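Local coordinates for protein (thiaminase I) (Bacillus subtilis, PDB 3THI) that breaks down thiamin as a base-exchange transferase, displacing the thiazole from the pyrimidine's methylene carbon in favour of another nucleophile, at residues D122-L127 with K248-S253; K129-S134 with I196-E201; Q138-Q143 with Q222-A227; L109-G114 with Q244-P249; T156-Y161 with T348-A353. All coordinates share one frame; numbering follows the deposited sequence.

In the fold
Contacts 1 to 4 lie wholly within the Thiaminase-1 domain and gather round strand 96-112. Contact 4 pairs that strand with strand 245-248; contact 1 continues from the same residues, Lys248 and Pro249, into a bridge onto the start of helix 124-131. Contact 2 fastens the end of that helix to the end of helix 186-199 with hydrogen bonds and water, and contact 3 joins two loops at the periphery, touching contact 4 through Arg112. These four mix buried groups with polar, partly exposed rims. Contact 5, by contrast, is buried and wholly apolar, one helix against another, and touches none of the others, its nearest atoms about 6 Å from contacts 1 and 2.

Contact 1: D122-L127 with K248-S253; sequences DNIYEL and KPISSS
Backbone bonds pair Asp122-Ile124 with Ser251. Ser251 N reaches Asp122 O at 2.9 Å on an almost straight path (175°), and Ile124 N returns a more bent bond to Ser251 O at 3.0 Å, so the two chains make a single beta bridge centred on Asn123 and Ser251. The charged pair lies at the surface: Lys248 NZ meets Asp122 OD1 at 2.9 Å, and the same ammonium also bonds to Gly119 O. Right at the bridge, helix 124-131 begins with a capping box: Asn123 OD1 takes Glu126 N at 3.0 Å, while Glu126 OE1 accepts Asp122 N. Apolar contacts fill the inner side, Ile250 CD1 lying 4.0 Å from Leu127 CD1 and 4.3 Å from Ile124 CG2. Ile124 CG1 lies between the backbone N and the carbonyl carbon (chi1 60°), which takes CD1 over to van der Waals contact with Ser252 O at 3.4 Å. With CG2 and CD1 gone, an alanine at Ile124 would probably open a gap beside Ile250 and Ser252.

Contact 2: K129-S134 with I196-E201; sequences KKIGTS and INMAGE
Ser134 N donates to Asn197 O at 2.8 Å, nearly straight at 171°, so an extended residue beyond one helix takes up a carbonyl in the last turn of another. Beside it the carboxamide of Asn197 crosses the Thr133 side chain, ND2 donating to OG1; the modelled separation is very short and its exact value doubtful. With CG anti to the backbone N (chi1 -171°), Asn197 carries its amide out to that hydroxyl, which is also bonded to Tyr128 OH. Two waters extend the polar seam: one lies 2.6 Å from Gly132 O and 2.9 Å from Met198 O, linking them, and the other joins Ser134 OG to Ala199 O. Both chains leave their helices at glycines with positive phi, Gly132 after helix 124-131 and Gly200 after helix 186-199, and it is these two C-terminal ends that meet. The backbone angles of Gly200 by themselves call for glycine. Met198 runs its CG past Gly132 O at 3.4 Å. Farther in the contact turns apolar: Met198 SD meets Ile131 CD1 at 3.7 Å, the two side chains at about a right angle. Leu147 of strand 147-149 packs on both.

Contact 3: Q138-Q143 with Q222-A227; sequences QIPPPQ and QGSGRA
Pro142 O accepts Gly225 N at 3.0 Å where the two loops meet nearly at right angles, 92° between their end-to-end directions. The N-H points fairly straight, at 161°. Next to it, Gln143 and Ser224 form a single backbone bridge, and Gln143 CA comes 3.2 Å from Gly223 O in a CA-H...O contact. Among the side chains, Ser224 does most of the work. Swung anti to the backbone N (chi1 176°), Ser224 OG donates to Pro141 O at 2.8 Å and also rests against CB of Pro140, which follows a cis peptide bond, at 3.2 Å. Were Ser224 an alanine, Pro141 O would probably be left without this donor, and the Pro140 ring without the oxygen against its CB. Gln143 lays CG 3.5 Å from Gly223 O. Gly223 itself, with positive phi, ends helix 215-222 in a Schellman motif, and the chain then turns at Arg226 to enter strand 227-231.

Contact 4: L109-G114 with Q244-P249; sequences LFYRKG and QVRFKP
Tyr111 and Arg246 form a hydrogen-bonded pair in an antiparallel ladder, where strand 245-248 runs beside the end of strand 96-112. Their two backbone bonds are nearly straight, Tyr111 N to Arg246 O at 2.9 Å and Arg246 N to Tyr111 O at 3.0 Å. Toward Leu109 the ladder is less even: Leu109 N reaches Lys248 O at 2.7 Å, but the return bond from Lys248 N is weak. The buried face is tight. Phe110 and Phe247 lie side by side and point the same way, ring planes 52° apart, with Phe110 CD1 3.5 Å from Phe247 CB; Met235 of helix 234-238 touches both. The other face is more open to solvent. There the exposed Lys113 runs past Arg246, its CG over one face of the guanidinium, while Arg246 NH1 bonds to Val245 O and to Glu243 O. Tyr111 CG lies between the backbone N and the carbonyl carbon (chi1 57°), which lays the ring over Arg246 CB in a CH-pi contact, 3.6 Å from CB to the ring centroid.

Contact 5: T156-Y161 with T348-A353; sequences TKASMY and TWLKDA
Ala158 and Ala353 mark the closest backbone approach of two steeply crossed helices, with CA atoms 6.5 Å apart, segment axes 10.0 Å apart at closest and N-to-C directions 104° from each other. No hydrogen bond spans the gap; the contact is made by a few apolar groups. The methyl of Ala158 is at its centre, pointing at the other helix and touching three residues there. Leu350 CD1 is 3.7 Å from Ala158 CB, Trp349 CZ3 meets the same methyl at 3.9 Å, and Ala353 CB lies a little farther off at 4.2 Å. The indole presents its edge here: Ala158 CB and Tyr161 CD2 both lie near the ring plane, beside the six-membered ring. Trp349 CG stands anti to the backbone N (chi1 -167°), which carries the benzo end toward helix 154-169. One turn along from Ala158, Tyr161 brings CD2 to 4.0 Å from Trp349 CH2, the two side chains crossing at about a right angle. Both aromatic residues have their polar atoms satisfied by the intervening loop, Trp349 NE1 by Pro179 O and Tyr161 OH by Asn185 N. Leu178 and Leu181 pack on the tryptophan, and Val188 and Leu192 of helix 186-199 on the tyrosine, while Leu357 also touches Tyr161, so helix 154-169 packs against helix 186-199 as well as the C-terminal helices 346-353 and 357-361.

Contact 1: D122-L127 with K248-S253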
# COMPACT_ATOMS: atom_id res chain seq x y z
N ASP A 122 -11.68 -4.84 -16.82
CA ASP A 122 -12.06 -4.20 -15.57
C ASP A 122 -11.96 -5.10 -14.34
O ASP A 122 -11.91 -4.60 -13.22
CB ASP A 122 -13.49 -3.64 -15.66
CG ASP A 122 -13.64 -2.60 -16.74
OD1 ASP A 122 -12.75 -1.71 -16.85
OD2 ASP A 122 -14.64 -2.66 -17.49
N ASN A 123 -11.98 -6.42 -14.56
CA ASN A 123 -11.86 -7.37 -13.45
C ASN A 123 -10.98 -8.55 -13.84
O ASN A 123 -10.60 -8.69 -15.01
CB ASN A 123 -13.24 -7.82 -12.95
CG ASN A 123 -14.06 -8.52 -14.00
OD1 ASN A 123 -13.81 -9.67 -14.33
ND2 ASN A 123 -15.06 -7.83 -14.53
N ILE A 124 -10.67 -9.40 -12.86
CA ILE A 124 -9.79 -10.55 -13.08
C ILE A 124 -10.34 -11.64 -14.01
O ILE A 124 -9.58 -12.31 -14.71
CB ILE A 124 -9.29 -11.19 -11.75
CG1 ILE A 124 -10.47 -11.68 -10.91
CG2 ILE A 124 -8.44 -10.18 -10.97
CD1 ILE A 124 -10.08 -12.54 -9.73
N TYR A 125 -11.67 -11.79 -14.04
CA TYR A 125 -12.31 -12.77 -14.91
C TYR A 125 -12.25 -12.31 -16.35
O TYR A 125 -12.11 -13.12 -17.27
CB TYR A 125 -13.74 -13.05 -14.45
CG TYR A 125 -13.78 -13.70 -13.07
CD1 TYR A 125 -13.53 -15.06 -12.92
CD2 TYR A 125 -14.02 -12.93 -11.92
CE1 TYR A 125 -13.50 -15.65 -11.65
CE2 TYR A 125 -13.99 -13.52 -10.65
CZ TYR A 125 -13.73 -14.88 -10.53
OH TYR A 125 -13.68 -15.48 -9.28
N GLU A 126 -12.34 -11.00 -16.56
CA GLU A 126 -12.23 -10.44 -17.91
C GLU A 126 -10.76 -10.55 -18.33
O GLU A 126 -10.45 -10.72 -19.51
CB GLU A 126 -12.68 -8.98 -17.93
CG GLU A 126 -14.19 -8.77 -17.89
CD GLU A 126 -14.56 -7.30 -17.75
OE1 GLU A 126 -13.64 -6.47 -17.54
OE2 GLU A 126 -15.76 -6.96 -17.84
N LEU A 127 -9.86 -10.46 -17.34
CA LEU A 127 -8.43 -10.57 -17.59
C LEU A 127 -8.12 -12.00 -18.04
O LEU A 127 -7.34 -12.20 -18.96
CB LEU A 127 -7.64 -10.27 -16.30
CG LEU A 127 -6.28 -9.56 -16.35
CD1 LEU A 127 -5.45 -9.98 -15.14
CD2 LEU A 127 -5.53 -9.83 -17.65
N LYS A 248 -4.54 0.84 -14.83
CA LYS A 248 -5.92 1.15 -14.49
C LYS A 248 -6.29 0.24 -13.34
O LYS A 248 -5.65 -0.81 -13.15
CB LYS A 248 -6.86 0.87 -15.68
CG LYS A 248 -6.88 -0.58 -16.15
CD LYS A 248 -7.84 -0.77 -17.30
CE LYS A 248 -9.28 -0.50 -16.88
NZ LYS A 248 -10.24 -0.76 -17.98
N PRO A 249 -7.27 0.64 -12.52
CA PRO A 249 -7.66 -0.21 -11.40
C PRO A 249 -8.26 -1.49 -11.98
O PRO A 249 -8.69 -1.54 -13.13
CB PRO A 249 -8.73 0.63 -10.70
CG PRO A 249 -8.31 2.02 -11.01
CD PRO A 249 -7.98 1.93 -12.47
N ILE A 250 -8.24 -2.55 -11.18
CA ILE A 250 -8.78 -3.82 -11.59
C ILE A 250 -9.47 -4.43 -10.38
O ILE A 250 -8.96 -4.38 -9.25
CB ILE A 250 -7.66 -4.75 -12.18
CG1 ILE A 250 -8.26 -6.09 -12.62
CG2 ILE A 250 -6.48 -4.90 -11.21
CD1 ILE A 250 -7.38 -6.85 -13.56
N SER A 251 -10.69 -4.90 -10.59
CA SER A 251 -11.49 -5.49 -9.53
C SER A 251 -11.33 -7.01 -9.50
O SER A 251 -11.03 -7.62 -10.52
CB SER A 251 -12.96 -5.11 -9.73
OG SER A 251 -13.76 -5.65 -8.69
N SER A 252 -11.49 -7.61 -8.32
CA SER A 252 -11.37 -9.06 -8.19
C SER A 252 -12.73 -9.73 -8.42
O SER A 252 -12.84 -10.96 -8.49
CB SER A 252 -10.78 -9.45 -6.82
OG SER A 252 -11.50 -8.85 -5.75
N SER A 253 -13.76 -8.90 -8.57
CA SER A 253 -15.11 -9.38 -8.83
C SER A 253 -15.77 -8.56 -9.95
O SER A 253 -15.41 -7.41 -10.19
CB SER A 253 -15.95 -9.32 -7.55
OG SER A 253 -15.83 -8.06 -6.93

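Contact 2: K129-S134 with I196-E201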
# COMPACT_ATOMS: atom_id res chain seq x y z
N LYS A 129 -10.08 -14.11 -19.58
CA LYS A 129 -10.58 -14.36 -20.94
C LYS A 129 -9.60 -13.84 -22.00
O LYS A 129 -9.63 -14.29 -23.14
CB LYS A 129 -11.95 -13.70 -21.13
CG LYS A 129 -13.06 -14.41 -20.36
CD LYS A 129 -14.44 -13.84 -20.65
CE LYS A 129 -15.48 -14.49 -19.75
NZ LYS A 129 -16.83 -13.85 -19.88
N LYS A 130 -8.72 -12.92 -21.59
CA LYS A 130 -7.73 -12.32 -22.48
C LYS A 130 -6.38 -13.00 -22.45
O LYS A 130 -5.80 -13.27 -23.50
CB LYS A 130 -7.57 -10.84 -22.16
CG LYS A 130 -8.81 -10.02 -22.42
CD LYS A 130 -9.24 -10.10 -23.88
CE LYS A 130 -10.58 -9.40 -24.09
NZ LYS A 130 -10.92 -9.28 -25.54
N ILE A 131 -5.85 -13.24 -21.26
CA ILE A 131 -4.55 -13.88 -21.14
C ILE A 131 -4.59 -15.38 -20.85
O ILE A 131 -3.63 -16.10 -21.14
CB ILE A 131 -3.64 -13.16 -20.13
CG1 ILE A 131 -4.23 -13.24 -18.74
CG2 ILE A 131 -3.45 -11.70 -20.56
CD1 ILE A 131 -3.31 -12.72 -17.67
N GLY A 132 -5.69 -15.86 -20.26
CA GLY A 132 -5.80 -17.28 -19.96
C GLY A 132 -4.87 -17.81 -18.89
O GLY A 132 -4.31 -17.06 -18.11
N THR A 133 -4.72 -19.13 -18.86
CA THR A 133 -3.87 -19.79 -17.88
C THR A 133 -2.40 -19.75 -18.28
O THR A 133 -2.07 -19.84 -19.46
CB THR A 133 -4.26 -21.28 -17.76
OG1 THR A 133 -5.60 -21.39 -17.28
CG2 THR A 133 -3.35 -22.01 -16.81
N SER A 134 -1.53 -19.58 -17.29
CA SER A 134 -0.10 -19.60 -17.56
C SER A 134 0.18 -21.03 -18.03
O SER A 134 -0.49 -21.97 -17.60
CB SER A 134 0.68 -19.33 -16.27
OG SER A 134 2.03 -19.75 -16.40
N ILE A 196 -3.47 -17.01 -9.55
CA ILE A 196 -2.33 -17.92 -9.51
C ILE A 196 -2.28 -18.69 -10.83
O ILE A 196 -1.21 -18.89 -11.41
CB ILE A 196 -2.47 -18.90 -8.33
CG1 ILE A 196 -2.27 -18.14 -7.01
CG2 ILE A 196 -1.51 -20.06 -8.47
CD1 ILE A 196 -2.73 -18.89 -5.77
N ASN A 197 -3.46 -19.07 -11.32
CA ASN A 197 -3.56 -19.79 -12.58
C ASN A 197 -3.02 -18.95 -13.74
O ASN A 197 -2.37 -19.48 -14.67
CB ASN A 197 -5.02 -20.16 -12.84
CG ASN A 197 -5.17 -21.09 -14.01
OD1 ASN A 197 -4.62 -22.20 -14.01
ND2 ASN A 197 -5.88 -20.65 -15.03
N MET A 198 -3.28 -17.64 -13.70
CA MET A 198 -2.81 -16.74 -14.76
C MET A 198 -1.31 -16.42 -14.68
O MET A 198 -0.64 -16.29 -15.70
CB MET A 198 -3.62 -15.44 -14.74
CG MET A 198 -5.10 -15.63 -15.10
SD MET A 198 -5.95 -14.06 -15.39
CE MET A 198 -6.63 -13.70 -13.70
N ALA A 199 -0.81 -16.32 -13.45
CA ALA A 199 0.59 -15.99 -13.19
C ALA A 199 1.55 -17.17 -13.15
O ALA A 199 2.72 -17.04 -13.52
CB ALA A 199 0.69 -15.20 -11.89
N GLY A 200 1.04 -18.32 -12.71
CA GLY A 200 1.88 -19.49 -12.57
C GLY A 200 2.15 -19.60 -11.08
O GLY A 200 2.31 -18.58 -10.40
N GLU A 201 2.21 -20.82 -10.56
CA GLU A 201 2.43 -21.03 -9.14
C GLU A 201 3.75 -20.48 -8.63
O GLU A 201 3.78 -19.65 -7.73
CB GLU A 201 2.30 -22.52 -8.79
CG GLU A 201 2.38 -22.83 -7.30
CD GLU A 201 2.13 -24.30 -6.99
OE1 GLU A 201 1.76 -25.06 -7.91
OE2 GLU A 201 2.31 -24.71 -5.82
O HOH W 1 -1.88 -16.13 -18.34
O HOH W 2 3.36 -17.52 -15.87

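Contact 3: Q138-Q143 with Q222-A227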
# COMPACT_ATOMS: atom_id res chain seq x y z
N GLN A 138 8.29 -21.13 -15.37
CA GLN A 138 9.56 -20.40 -15.42
C GLN A 138 9.45 -19.01 -14.81
O GLN A 138 8.40 -18.37 -14.89
CB GLN A 138 10.04 -20.31 -16.86
CG GLN A 138 9.12 -19.51 -17.77
CD GLN A 138 9.52 -19.61 -19.23
OE1 GLN A 138 10.41 -18.90 -19.70
NE2 GLN A 138 8.87 -20.50 -19.95
N ILE A 139 10.54 -18.56 -14.21
CA ILE A 139 10.59 -17.24 -13.58
C ILE A 139 11.66 -16.40 -14.30
O ILE A 139 12.85 -16.67 -14.20
CB ILE A 139 10.98 -17.38 -12.07
CG1 ILE A 139 10.10 -18.41 -11.37
CG2 ILE A 139 10.83 -16.04 -11.37
CD1 ILE A 139 10.65 -18.83 -10.04
N PRO A 140 11.24 -15.31 -14.97
CA PRO A 140 9.88 -14.80 -15.10
C PRO A 140 9.12 -15.42 -16.27
O PRO A 140 9.67 -16.24 -17.00
CB PRO A 140 10.13 -13.31 -15.36
CG PRO A 140 11.32 -13.36 -16.27
CD PRO A 140 12.21 -14.39 -15.59
N PRO A 141 7.83 -15.08 -16.42
CA PRO A 141 7.00 -15.60 -17.50
C PRO A 141 7.62 -15.27 -18.86
O PRO A 141 8.48 -14.39 -18.96
CB PRO A 141 5.69 -14.83 -17.31
CG PRO A 141 5.59 -14.72 -15.85
CD PRO A 141 7.00 -14.36 -15.43
N PRO A 142 7.22 -16.00 -19.91
CA PRO A 142 7.79 -15.70 -21.22
C PRO A 142 7.37 -14.30 -21.65
O PRO A 142 6.40 -13.74 -21.13
CB PRO A 142 7.15 -16.75 -22.13
CG PRO A 142 6.87 -17.89 -21.21
CD PRO A 142 6.33 -17.17 -19.99
N GLN A 143 8.11 -13.76 -22.60
CA GLN A 143 7.84 -12.44 -23.15
C GLN A 143 6.37 -12.32 -23.59
O GLN A 143 5.84 -13.22 -24.25
CB GLN A 143 8.77 -12.22 -24.35
CG GLN A 143 8.54 -10.94 -25.10
CD GLN A 143 9.81 -10.43 -25.72
OE1 GLN A 143 10.65 -9.85 -25.02
NE2 GLN A 143 9.98 -10.67 -27.01
N GLN A 222 11.17 -5.20 -19.01
CA GLN A 222 12.06 -5.94 -19.88
C GLN A 222 11.29 -6.70 -20.97
O GLN A 222 11.88 -7.14 -21.95
CB GLN A 222 12.90 -6.91 -19.05
CG GLN A 222 13.98 -6.24 -18.21
CD GLN A 222 15.32 -6.22 -18.92
OE1 GLN A 222 15.79 -7.25 -19.39
NE2 GLN A 222 15.94 -5.04 -19.00
N GLY A 223 9.97 -6.85 -20.79
CA GLY A 223 9.15 -7.53 -21.79
C GLY A 223 8.46 -8.81 -21.34
O GLY A 223 7.66 -9.40 -22.08
N SER A 224 8.77 -9.24 -20.12
CA SER A 224 8.19 -10.44 -19.54
C SER A 224 6.72 -10.21 -19.19
O SER A 224 6.36 -9.14 -18.68
CB SER A 224 8.96 -10.84 -18.28
OG SER A 224 8.37 -11.94 -17.64
N GLY A 225 5.89 -11.22 -19.49
CA GLY A 225 4.47 -11.16 -19.20
C GLY A 225 3.65 -10.27 -20.13
O GLY A 225 4.21 -9.51 -20.93
N ARG A 226 2.33 -10.43 -20.10
CA ARG A 226 1.48 -9.58 -20.92
C ARG A 226 0.78 -8.54 -20.06
O ARG A 226 0.50 -7.43 -20.50
CB ARG A 226 0.43 -10.38 -21.67
CG ARG A 226 -0.43 -9.48 -22.52
CD ARG A 226 -1.19 -10.24 -23.55
NE ARG A 226 -2.09 -9.38 -24.28
CZ ARG A 226 -3.16 -9.82 -24.92
NH1 ARG A 226 -3.46 -11.11 -24.92
NH2 ARG A 226 -3.94 -8.97 -25.58
N ALA A 227 0.48 -8.94 -18.82
CA ALA A 227 -0.18 -8.05 -17.88
C ALA A 227 0.59 -8.14 -16.58
O ALA A 227 1.26 -9.14 -16.32
CB ALA A 227 -1.63 -8.47 -17.69

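Contact 4: L109-G114 with Q244-P249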
# COMPACT_ATOMS: atom_id res chain seq x y z
N LEU A 109 -3.75 -2.62 -12.64
CA LEU A 109 -3.51 -3.47 -13.79
C LEU A 109 -2.62 -2.75 -14.80
O LEU A 109 -3.05 -1.78 -15.44
CB LEU A 109 -4.81 -3.85 -14.49
CG LEU A 109 -4.55 -4.64 -15.79
CD1 LEU A 109 -4.10 -6.07 -15.45
CD2 LEU A 109 -5.81 -4.66 -16.65
N PHE A 110 -1.38 -3.22 -14.93
CA PHE A 110 -0.45 -2.62 -15.87
C PHE A 110 -0.45 -3.42 -17.17
O PHE A 110 -0.46 -4.65 -17.17
CB PHE A 110 0.99 -2.59 -15.31
CG PHE A 110 1.20 -1.60 -14.21
CD1 PHE A 110 1.44 -0.26 -14.50
CD2 PHE A 110 1.17 -2.01 -12.88
CE1 PHE A 110 1.65 0.66 -13.47
CE2 PHE A 110 1.39 -1.09 -11.85
CZ PHE A 110 1.63 0.25 -12.15
N TYR A 111 -0.49 -2.69 -18.28
CA TYR A 111 -0.45 -3.33 -19.58
C TYR A 111 0.40 -2.46 -20.49
O TYR A 111 0.76 -1.34 -20.13
CB TYR A 111 -1.85 -3.56 -20.15
CG TYR A 111 -2.70 -2.32 -20.27
CD1 TYR A 111 -3.43 -1.84 -19.18
CD2 TYR A 111 -2.81 -1.65 -21.49
CE1 TYR A 111 -4.25 -0.73 -19.30
CE2 TYR A 111 -3.64 -0.53 -21.62
CZ TYR A 111 -4.35 -0.08 -20.52
OH TYR A 111 -5.19 1.01 -20.66
N ARG A 112 0.76 -3.00 -21.65
CA ARG A 112 1.58 -2.25 -22.57
C ARG A 112 0.78 -1.35 -23.49
O ARG A 112 -0.35 -1.66 -23.86
CB ARG A 112 2.50 -3.19 -23.33
CG ARG A 112 3.31 -4.05 -22.37
CD ARG A 112 4.71 -4.32 -22.86
NE ARG A 112 5.49 -5.02 -21.84
CZ ARG A 112 5.25 -6.27 -21.46
NH1 ARG A 112 4.26 -6.96 -22.01
NH2 ARG A 112 6.00 -6.83 -20.52
N LYS A 113 1.37 -0.19 -23.78
CA LYS A 113 0.82 0.86 -24.62
C LYS A 113 -0.12 0.43 -25.75
O LYS A 113 -1.30 0.83 -25.76
CB LYS A 113 1.98 1.69 -25.18
CG LYS A 113 1.56 2.79 -26.13
CD LYS A 113 2.76 3.49 -26.71
CE LYS A 113 3.46 4.34 -25.67
NZ LYS A 113 4.45 5.22 -26.32
N GLY A 114 0.38 -0.36 -26.69
CA GLY A 114 -0.44 -0.79 -27.82
C GLY A 114 -1.38 -1.96 -27.59
O GLY A 114 -2.04 -2.42 -28.53
N GLN A 244 5.90 4.39 -20.70
CA GLN A 244 5.41 3.52 -21.76
C GLN A 244 4.31 2.56 -21.31
O GLN A 244 3.62 1.97 -22.15
CB GLN A 244 6.56 2.74 -22.40
CG GLN A 244 7.72 3.58 -22.93
CD GLN A 244 7.26 4.79 -23.75
OE1 GLN A 244 7.65 5.93 -23.46
NE2 GLN A 244 6.41 4.55 -24.73
N VAL A 245 4.13 2.38 -20.00
CA VAL A 245 3.06 1.51 -19.53
C VAL A 245 1.76 2.27 -19.37
O VAL A 245 1.74 3.50 -19.27
CB VAL A 245 3.31 0.83 -18.15
CG1 VAL A 245 4.22 -0.29 -18.28
CG2 VAL A 245 3.83 1.83 -17.13
N ARG A 246 0.68 1.52 -19.38
CA ARG A 246 -0.64 2.06 -19.15
C ARG A 246 -1.09 1.25 -17.95
O ARG A 246 -0.63 0.13 -17.76
CB ARG A 246 -1.57 1.82 -20.34
CG ARG A 246 -1.17 2.58 -21.59
CD ARG A 246 -1.13 4.06 -21.30
NE ARG A 246 -0.69 4.84 -22.45
CZ ARG A 246 0.57 5.20 -22.68
NH1 ARG A 246 1.54 4.84 -21.84
NH2 ARG A 246 0.86 5.99 -23.70
N PHE A 247 -1.93 1.83 -17.12
CA PHE A 247 -2.44 1.14 -15.95
C PHE A 247 -3.86 1.57 -15.70
O PHE A 247 -4.33 2.55 -16.27
CB PHE A 247 -1.58 1.46 -14.72
CG PHE A 247 -1.38 2.93 -14.48
CD1 PHE A 247 -0.33 3.61 -15.11
CD2 PHE A 247 -2.19 3.63 -13.60
CE1 PHE A 247 -0.10 4.96 -14.84
CE2 PHE A 247 -1.96 4.97 -13.34
CZ PHE A 247 -0.91 5.64 -13.96
N LYS A 248 -4.54 0.84 -14.83
CA LYS A 248 -5.92 1.15 -14.49
C LYS A 248 -6.29 0.24 -13.34
O LYS A 248 -5.65 -0.81 -13.15
CB LYS A 248 -6.86 0.87 -15.68
CG LYS A 248 -6.88 -0.58 -16.15
CD LYS A 248 -7.84 -0.77 -17.30
CE LYS A 248 -9.28 -0.50 -16.88
NZ LYS A 248 -10.24 -0.76 -17.98
N PRO A 249 -7.27 0.64 -12.52
CA PRO A 249 -7.66 -0.21 -11.40
C PRO A 249 -8.26 -1.49 -11.98
O PRO A 249 -8.69 -1.54 -13.13
CB PRO A 249 -8.73 0.63 -10.70
CG PRO A 249 -8.31 2.02 -11.01
CD PRO A 249 -7.98 1.93 -12.47

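Contact 5: T156-Y161 with T348-A353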
# COMPACT_ATOMS: atom_id res chain seq x y z
N THR A 156 0.38 -11.35 2.62
CA THR A 156 -0.06 -10.76 1.35
C THR A 156 -1.31 -11.52 0.88
O THR A 156 -2.34 -10.91 0.56
CB THR A 156 1.02 -10.88 0.26
OG1 THR A 156 2.14 -10.07 0.62
CG2 THR A 156 0.49 -10.42 -1.08
N LYS A 157 -1.21 -12.84 0.86
CA LYS A 157 -2.31 -13.70 0.46
C LYS A 157 -3.51 -13.47 1.38
O LYS A 157 -4.64 -13.32 0.91
CB LYS A 157 -1.89 -15.16 0.52
CG LYS A 157 -0.79 -15.56 -0.43
CD LYS A 157 -0.47 -17.03 -0.24
CE LYS A 157 0.90 -17.39 -0.73
NZ LYS A 157 1.97 -16.91 0.15
N ALA A 158 -3.26 -13.45 2.69
CA ALA A 158 -4.31 -13.23 3.69
C ALA A 158 -4.98 -11.89 3.46
O ALA A 158 -6.20 -11.76 3.57
CB ALA A 158 -3.73 -13.28 5.09
N SER A 159 -4.18 -10.90 3.10
CA SER A 159 -4.69 -9.56 2.82
C SER A 159 -5.52 -9.54 1.55
O SER A 159 -6.56 -8.88 1.51
CB SER A 159 -3.55 -8.56 2.68
OG SER A 159 -3.02 -8.26 3.95
N MET A 160 -5.07 -10.23 0.52
CA MET A 160 -5.81 -10.27 -0.73
C MET A 160 -7.14 -10.97 -0.50
O MET A 160 -8.18 -10.54 -1.00
CB MET A 160 -5.00 -10.98 -1.80
CG MET A 160 -3.79 -10.19 -2.22
SD MET A 160 -2.81 -11.08 -3.42
CE MET A 160 -3.79 -10.85 -4.90
N TYR A 161 -7.11 -12.02 0.33
CA TYR A 161 -8.30 -12.77 0.69
C TYR A 161 -9.36 -11.85 1.32
O TYR A 161 -10.53 -11.82 0.89
CB TYR A 161 -7.94 -13.91 1.67
CG TYR A 161 -9.14 -14.70 2.14
CD1 TYR A 161 -9.65 -15.75 1.37
CD2 TYR A 161 -9.83 -14.34 3.30
CE1 TYR A 161 -10.81 -16.43 1.75
CE2 TYR A 161 -11.01 -15.01 3.68
CZ TYR A 161 -11.48 -16.06 2.89
OH TYR A 161 -12.62 -16.73 3.24
N THR A 348 -3.14 -12.75 15.30
CA THR A 348 -3.51 -14.14 15.53
C THR A 348 -4.19 -14.70 14.28
O THR A 348 -3.85 -15.79 13.82
CB THR A 348 -4.46 -14.30 16.76
OG1 THR A 348 -3.77 -13.87 17.95
CG2 THR A 348 -4.87 -15.77 16.95
N TRP A 349 -5.12 -13.94 13.72
CA TRP A 349 -5.84 -14.35 12.52
C TRP A 349 -4.88 -14.60 11.36
O TRP A 349 -5.13 -15.48 10.52
CB TRP A 349 -6.87 -13.29 12.12
CG TRP A 349 -7.86 -13.78 11.09
CD1 TRP A 349 -9.08 -14.33 11.34
CD2 TRP A 349 -7.70 -13.78 9.66
NE1 TRP A 349 -9.69 -14.68 10.15
CE2 TRP A 349 -8.87 -14.35 9.11
CE3 TRP A 349 -6.68 -13.35 8.79
CZ2 TRP A 349 -9.05 -14.50 7.73
CZ3 TRP A 349 -6.86 -13.52 7.41
CH2 TRP A 349 -8.04 -14.09 6.90
N LEU A 350 -3.81 -13.82 11.29
CA LEU A 350 -2.81 -13.97 10.24
C LEU A 350 -2.04 -15.28 10.41
O LEU A 350 -1.74 -15.96 9.42
CB LEU A 350 -1.86 -12.77 10.26
CG LEU A 350 -1.90 -11.75 9.12
CD1 LEU A 350 -3.22 -11.73 8.40
CD2 LEU A 350 -1.56 -10.39 9.68
N LYS A 351 -1.72 -15.62 11.65
CA LYS A 351 -1.00 -16.87 11.92
C LYS A 351 -1.89 -18.05 11.55
O LYS A 351 -1.45 -19.01 10.91
CB LYS A 351 -0.58 -16.97 13.39
CG LYS A 351 0.47 -15.96 13.80
CD LYS A 351 1.05 -16.27 15.17
CE LYS A 351 2.20 -15.32 15.52
NZ LYS A 351 3.03 -15.83 16.66
N ASP A 352 -3.16 -17.96 11.95
CA ASP A 352 -4.15 -18.99 11.67
C ASP A 352 -4.39 -19.16 10.18
O ASP A 352 -4.63 -20.28 9.71
CB ASP A 352 -5.49 -18.62 12.33
CG ASP A 352 -5.48 -18.79 13.83
OD1 ASP A 352 -4.61 -19.52 14.35
OD2 ASP A 352 -6.37 -18.19 14.49
N ALA A 353 -4.39 -18.04 9.46
CA ALA A 353 -4.62 -18.04 8.02
C ALA A 353 -3.56 -18.78 7.22
O ALA A 353 -3.90 -19.51 6.30
CB ALA A 353 -4.77 -16.61 7.50